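Local coordinates for StiE protein (Stigmatella aurantiaca, PDB 6ECX), which is a polyketide synthase whose O-methyltransferase domain, described here, binds S-adenosylmethionine and methylates an oxygen of the polyketide intermediate, at residues D116-S121 against R146-D151. Numbering follows the deposited sequence.
Sequences DGYTIS and RDSAKD. With SAM (S-adenosylmethionine), chain B.
Tyr118 and Arg146 meet where two neighbouring parallel strands of the Rossmann-like methyltransferase fold, 114-119 and 141-145, run out beside the adenine of S-adenosylmethionine. Arg146 CB sits squarely over one face of the tyrosine ring, a CH-pi contact 3.7 Å from the centroid. From there the chain bends at chi2 (-134°) and chi3 (-92°) and brings the guanidinium down to the phenol, its plane nearly perpendicular to the ring. Arg146 NE and NH2 then grip Tyr118 OH side-on, in the guanidinium plane, at 3.0 and 3.1 Å. The same hydroxyl is hydrogen-bonded to Asp152 O, while Asp151 O lies at the ring edge, 3.4 Å from Tyr118 CE2. A weak backbone bond from Arg146 N to Thr119 O continues the pairing of the strands.

Nearer the cofactor, Ile120 CG2 rests against Asp147 CA and, 3.4 Å from SAM N1, packs on the adenine. Asp147 and Ser148 read the rim of that base: SAM N6 donates to Asp147 OD1, and Ser148 N gives N1 an almost straight bond (178°). An Asx turn, Ala149 N to Asp147 OD1, and a salt bridge from Lys150 hold the carboxylate in place. The backbone of Asp147 is held in turn by Asp151, whose OD2 uses its anti lone pair to accept from Asp147 N at 2.8 Å.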
loop_
_atom_site.group_PDB
_atom_site.type_symbol
_atom_site.label_atom_id
_atom_site.label_comp_id
_atom_site.label_asym_id
_atom_site.label_seq_id
_atom_site.Cartn_x
_atom_site.Cartn_y
_atom_site.Cartn_z
ATOM N N ASP A 116 -13.828 6.466 -5.704
ATOM C CA ASP A 116 -13.049 7.253 -6.654
ATOM C C ASP A 116 -11.583 6.865 -6.556
ATOM O O ASP A 116 -11.084 6.551 -5.474
ATOM C CB ASP A 116 -13.201 8.760 -6.383
ATOM C CG ASP A 116 -14.639 9.238 -6.586
ATOM O OD1 ASP A 116 -15.261 8.745 -7.543
ATOM O OD2 ASP A 116 -15.150 10.066 -5.787
ATOM N N GLY A 117 -10.887 6.890 -7.682
ATOM C CA GLY A 117 -9.456 6.620 -7.695
ATOM C C GLY A 117 -8.698 7.720 -8.406
ATOM O O GLY A 117 -9.173 8.269 -9.405
ATOM N N TYR A 118 -7.520 8.054 -7.870
ATOM C CA TYR A 118 -6.561 8.936 -8.533
ATOM C C TYR A 118 -5.305 8.146 -8.867
ATOM O O TYR A 118 -4.817 7.364 -8.043
ATOM C CB TYR A 118 -6.133 10.121 -7.650
ATOM C CG TYR A 118 -7.017 11.351 -7.604
ATOM C CD1 TYR A 118 -8.278 11.356 -8.167
ATOM C CD2 TYR A 118 -6.577 12.514 -6.958
ATOM C CE1 TYR A 118 -9.068 12.478 -8.112
ATOM C CE2 TYR A 118 -7.371 13.646 -6.900
ATOM C CZ TYR A 118 -8.621 13.615 -7.490
ATOM O OH TYR A 118 -9.438 14.727 -7.460
ATOM N N THR A 119 -4.779 8.354 -10.069
ATOM C CA THR A 119 -3.437 7.906 -10.411
ATOM C C THR A 119 -2.808 8.957 -11.313
ATOM O O THR A 119 -3.501 9.620 -12.085
ATOM C CB THR A 119 -3.445 6.537 -11.112
ATOM O OG1 THR A 119 -2.110 6.174 -11.497
ATOM C CG2 THR A 119 -4.327 6.578 -12.350
ATOM N N ILE A 120 -1.485 9.121 -11.209
ATOM C CA ILE A 120 -0.812 10.081 -12.078
ATOM C C ILE A 120 -0.439 9.471 -13.418
ATOM O O ILE A 120 -0.076 10.213 -14.345
ATOM C CB ILE A 120 0.454 10.673 -11.428
ATOM C CG1 ILE A 120 1.435 9.564 -11.050
ATOM C CG2 ILE A 120 0.089 11.542 -10.237
ATOM C CD1 ILE A 120 2.696 10.081 -10.393
ATOM N N SER A 121 -0.524 8.150 -13.555
ATOM C CA SER A 121 -0.209 7.497 -14.822
ATOM C C SER A 121 -1.415 7.543 -15.753
ATOM O O SER A 121 -2.477 6.991 -15.431
ATOM C CB SER A 121 0.216 6.053 -14.572
ATOM O OG SER A 121 0.272 5.331 -15.791
ATOM N N ARG A 146 -4.926 12.315 -11.831
ATOM C CA ARG A 146 -4.731 13.509 -11.025
ATOM C C ARG A 146 -3.689 13.212 -9.954
ATOM O O ARG A 146 -3.394 12.053 -9.646
ATOM C CB ARG A 146 -6.052 14.000 -10.393
ATOM C CG ARG A 146 -7.140 14.340 -11.417
ATOM C CD ARG A 146 -7.823 15.658 -11.137
ATOM N NE ARG A 146 -9.000 15.480 -10.305
ATOM C CZ ARG A 146 -10.243 15.751 -10.689
ATOM N NH1 ARG A 146 -10.481 16.238 -11.895
ATOM N NH2 ARG A 146 -11.250 15.555 -9.850
ATOM N N ASP A 147 -3.114 14.280 -9.411
ATOM C CA ASP A 147 -2.015 14.195 -8.456
ATOM C C ASP A 147 -2.567 14.442 -7.060
ATOM O O ASP A 147 -3.043 15.542 -6.763
ATOM C CB ASP A 147 -0.924 15.214 -8.803
ATOM C CG ASP A 147 0.301 15.115 -7.890
ATOM O OD1 ASP A 147 0.176 14.722 -6.705
ATOM O OD2 ASP A 147 1.406 15.445 -8.375
ATOM N N SER A 148 -2.471 13.419 -6.204
ATOM C CA SER A 148 -3.096 13.430 -4.883
ATOM C C SER A 148 -2.486 14.461 -3.936
ATOM O O SER A 148 -3.093 14.763 -2.905
ATOM C CB SER A 148 -3.006 12.033 -4.266
ATOM O OG SER A 148 -3.721 11.082 -5.041
ATOM N N ALA A 149 -1.302 14.989 -4.241
ATOM C CA ALA A 149 -0.752 16.119 -3.508
ATOM C C ALA A 149 -1.120 17.471 -4.112
ATOM O O ALA A 149 -0.989 18.491 -3.426
ATOM C CB ALA A 149 0.779 16.020 -3.429
ATOM N N LYS A 150 -1.572 17.516 -5.365
ATOM C CA LYS A 150 -1.846 18.789 -6.027
ATOM C C LYS A 150 -3.314 19.009 -6.352
ATOM O O LYS A 150 -3.724 20.160 -6.515
ATOM C CB LYS A 150 -1.056 18.908 -7.342
ATOM C CG LYS A 150 0.430 18.713 -7.228
ATOM C CD LYS A 150 1.084 18.851 -8.604
ATOM C CE LYS A 150 2.597 18.825 -8.503
ATOM N NZ LYS A 150 3.078 17.592 -7.823
ATOM N N ASP A 151 -4.101 17.941 -6.482
ATOM C CA ASP A 151 -5.500 18.003 -6.902
ATOM C C ASP A 151 -6.389 17.548 -5.754
ATOM O O ASP A 151 -6.247 16.420 -5.266
ATOM C CB ASP A 151 -5.749 17.107 -8.112
ATOM C CG ASP A 151 -5.033 17.590 -9.355
ATOM O OD1 ASP A 151 -5.169 18.786 -9.702
ATOM O OD2 ASP A 151 -4.322 16.770 -9.983
HETATM N N SAM B . -2.391 0.889 -4.704
HETATM C CA SAM B . -2.193 0.122 -5.927
HETATM C C SAM B . -1.997 -1.355 -5.615
HETATM O O SAM B . -1.777 -1.697 -4.456
HETATM O OXT SAM B . -2.056 -2.230 -6.485
HETATM C CB SAM B . -1.001 0.663 -6.697
HETATM C CG SAM B . 0.269 0.821 -5.871
HETATM S SD SAM B . 1.659 1.273 -6.944
HETATM C CE SAM B . 3.040 0.507 -6.055
HETATM C "C5'" SAM B . 1.813 3.055 -6.666
HETATM C "C4'" SAM B . 0.663 3.852 -7.288
HETATM O "O4'" SAM B . 0.623 5.194 -6.825
HETATM C "C3'" SAM B . 0.689 3.951 -8.810
HETATM O "O3'" SAM B . -0.633 3.676 -9.239
HETATM C "C2'" SAM B . 1.006 5.412 -9.102
HETATM O "O2'" SAM B . 0.430 5.907 -10.295
HETATM C "C1'" SAM B . 0.363 6.082 -7.896
HETATM N N9 SAM B . 0.866 7.429 -7.558
HETATM C C8 SAM B . 2.169 7.768 -7.288
HETATM N N7 SAM B . 2.214 9.091 -6.983
HETATM C C5 SAM B . 0.966 9.605 -7.061
HETATM C C6 SAM B . 0.453 10.873 -6.855
HETATM N N6 SAM B . 1.247 11.886 -6.511
HETATM N N1 SAM B . -0.906 11.101 -7.005
HETATM C C2 SAM B . -1.750 10.071 -7.348
HETATM N N3 SAM B . -1.228 8.811 -7.548
HETATM C C4 SAM B . 0.104 8.571 -7.415
#